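Local atomic coordinates of HTH-type transcriptional regulator AldR (PDB entry 4PCQ), a protein that binds directly upstream of the L-alanine dehydrogenase gene, activating its expression when L-alanine is present and repressing it when L-alanine is absent. Residues 96-101 against 137-142. Numbering follows the deposited sequence.
Sequences AMISVN and LHVAAR
Ile98 and Val139 meet at the methyl ends of their side chains, on the same face of two antiparallel strands. Ile98 CD1 lies 3.9 Å from Val139 CG2, and the two side chains cross at about a right angle. In Ile98 the longer branch is anti to the carbonyl carbon (chi1 -49°) and then extended, which carries CD1 diagonally across to Val139. The same Val139 methyl also packs on Ala96, with CG2 3.9 Å from Ala96 CB. Leu137 sits directly across from Ile98 on this face, and its CB and CG lie by Ile98 O, with CB 3.7 Å from that oxygen.

Met97 and His138 form the non-hydrogen-bonded pair on the other face. The Met97 chain bends at chi2 (-53°), bringing SD alongside the base of His138, 4.1 Å from its CB. The imidazole itself extends past Ala96, whose carbonyl oxygen lies near the ring plane at one edge, 3.8 Å from CD2. Both ring nitrogens are hydrogen-bonded, NE2 to Gln95 and ND1 to Asp125, which should fix the rotation of the ring.

Backbone bonds hold the register. Ala96 N bonds to Val139 O and Val139 N to Ala96 O; Ile98 N bonds to Leu137 O and Leu137 N to Ile98 O, all at 2.9 Å. The bond from Leu137 N to Ile98 O is the most bent, at 152°.

Strands 94-101 and 135-141 are the central pair of the four-stranded antiparallel sheet in the effector-binding domain, which has the ferredoxin-like beta-alpha-beta-beta-alpha-beta arrangement of Lrp/AsnC proteins. Strand 123-129 flanks 135-141, and strand 162-173 flanks 94-101. Helix 144-156 packs on the Ala96 and Ile98 face. On the Met97 and His138 face, Tyr127 of the second subunit packs on Met97 and makes an edge-to-face contact with the His138 ring.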
loop_
_atom_site.group_PDB
_atom_site.type_symbol
_atom_site.label_atom_id
_atom_site.label_comp_id
_atom_site.label_asym_id
_atom_site.label_seq_id
_atom_site.Cartn_x
_atom_site.Cartn_y
_atom_site.Cartn_z
ATOM N N ALA B 96 -12.082 -2.111 -6.318
ATOM C CA ALA B 96 -11.821 -2.934 -7.492
ATOM C C ALA B 96 -10.348 -3.019 -7.887
ATOM O O ALA B 96 -9.526 -2.195 -7.504
ATOM C CB ALA B 96 -12.646 -2.443 -8.667
ATOM N N MET B 97 -10.045 -4.042 -8.670
ATOM C CA MET B 97 -8.735 -4.280 -9.232
ATOM C C MET B 97 -8.931 -4.288 -10.743
ATOM O O MET B 97 -9.574 -5.194 -11.272
ATOM C CB MET B 97 -8.273 -5.662 -8.796
ATOM C CG MET B 97 -7.262 -5.766 -7.671
ATOM S SD MET B 97 -5.754 -4.808 -7.853
ATOM C CE MET B 97 -4.808 -5.526 -6.501
ATOM N N ILE B 98 -8.362 -3.317 -11.448
ATOM C CA ILE B 98 -8.557 -3.246 -12.891
ATOM C C ILE B 98 -7.258 -3.505 -13.635
ATOM O O ILE B 98 -6.350 -2.685 -13.590
ATOM C CB ILE B 98 -9.091 -1.871 -13.311
ATOM C CG1 ILE B 98 -10.279 -1.473 -12.441
ATOM C CG2 ILE B 98 -9.496 -1.884 -14.763
ATOM C CD1 ILE B 98 -10.740 -0.046 -12.671
ATOM N N SER B 99 -7.172 -4.634 -14.332
ATOM C CA SER B 99 -5.975 -4.950 -15.104
ATOM C C SER B 99 -6.072 -4.323 -16.486
ATOM O O SER B 99 -7.049 -4.527 -17.199
ATOM C CB SER B 99 -5.788 -6.463 -15.223
ATOM O OG SER B 99 -6.935 -7.084 -15.769
ATOM N N VAL B 100 -5.063 -3.541 -16.853
ATOM C CA VAL B 100 -5.096 -2.807 -18.112
ATOM C C VAL B 100 -4.064 -3.310 -19.114
ATOM O O VAL B 100 -2.894 -3.504 -18.778
ATOM C CB VAL B 100 -4.875 -1.302 -17.886
ATOM C CG1 VAL B 100 -4.924 -0.555 -19.204
ATOM C CG2 VAL B 100 -5.907 -0.754 -16.916
ATOM N N ASN B 101 -4.510 -3.529 -20.347
ATOM C CA ASN B 101 -3.606 -3.865 -21.439
ATOM C C ASN B 101 -3.633 -2.759 -22.486
ATOM O O ASN B 101 -4.693 -2.438 -23.032
ATOM C CB ASN B 101 -3.978 -5.208 -22.060
ATOM N N LEU B 137 -4.629 -1.740 -11.524
ATOM C CA LEU B 137 -4.955 -0.550 -10.770
ATOM C C LEU B 137 -5.846 -0.932 -9.599
ATOM O O LEU B 137 -6.936 -1.453 -9.802
ATOM C CB LEU B 137 -5.725 0.405 -11.678
ATOM C CG LEU B 137 -4.968 1.047 -12.846
ATOM C CD1 LEU B 137 -5.644 2.329 -13.293
ATOM C CD2 LEU B 137 -3.503 1.285 -12.521
ATOM N N HIS B 138 -5.399 -0.667 -8.377
ATOM C CA HIS B 138 -6.257 -0.842 -7.212
ATOM C C HIS B 138 -6.995 0.464 -6.986
ATOM O O HIS B 138 -6.379 1.489 -6.682
ATOM C CB HIS B 138 -5.428 -1.205 -5.980
ATOM C CG HIS B 138 -6.203 -1.188 -4.697
ATOM N ND1 HIS B 138 -5.594 -1.121 -3.460
ATOM C CD2 HIS B 138 -7.534 -1.237 -4.454
ATOM C CE1 HIS B 138 -6.515 -1.128 -2.516
ATOM N NE2 HIS B 138 -7.703 -1.199 -3.092
ATOM N N VAL B 139 -8.315 0.418 -7.143
ATOM C CA VAL B 139 -9.145 1.619 -7.082
ATOM C C VAL B 139 -10.298 1.506 -6.085
ATOM O O VAL B 139 -10.740 0.408 -5.741
ATOM C CB VAL B 139 -9.745 1.970 -8.462
ATOM C CG1 VAL B 139 -8.648 2.198 -9.489
ATOM C CG2 VAL B 139 -10.699 0.877 -8.919
ATOM N N ALA B 140 -10.786 2.660 -5.637
ATOM C CA ALA B 140 -11.963 2.721 -4.777
ATOM C C ALA B 140 -13.014 3.664 -5.359
ATOM O O ALA B 140 -12.688 4.736 -5.866
ATOM C CB ALA B 140 -11.575 3.168 -3.381
ATOM N N ALA B 141 -14.273 3.249 -5.275
ATOM C CA ALA B 141 -15.402 4.016 -5.784
ATOM C C ALA B 141 -16.622 3.885 -4.865
ATOM O O ALA B 141 -16.743 2.921 -4.094
ATOM C CB ALA B 141 -15.747 3.566 -7.191
ATOM N N ARG B 142 -17.521 4.862 -4.955
ATOM C CA ARG B 142 -18.720 4.904 -4.123
ATOM C C ARG B 142 -19.757 3.866 -4.554
ATOM O O ARG B 142 -20.333 3.167 -3.719
ATOM C CB ARG B 142 -19.331 6.306 -4.125
ATOM C CG ARG B 142 -19.370 6.972 -5.488
ATOM C CD ARG B 142 -20.378 8.112 -5.528
ATOM N NE ARG B 142 -20.545 8.644 -6.879
ATOM C CZ ARG B 142 -19.856 9.670 -7.369
ATOM N NH1 ARG B 142 -18.953 10.282 -6.616
ATOM N NH2 ARG B 142 -20.071 10.087 -8.611
#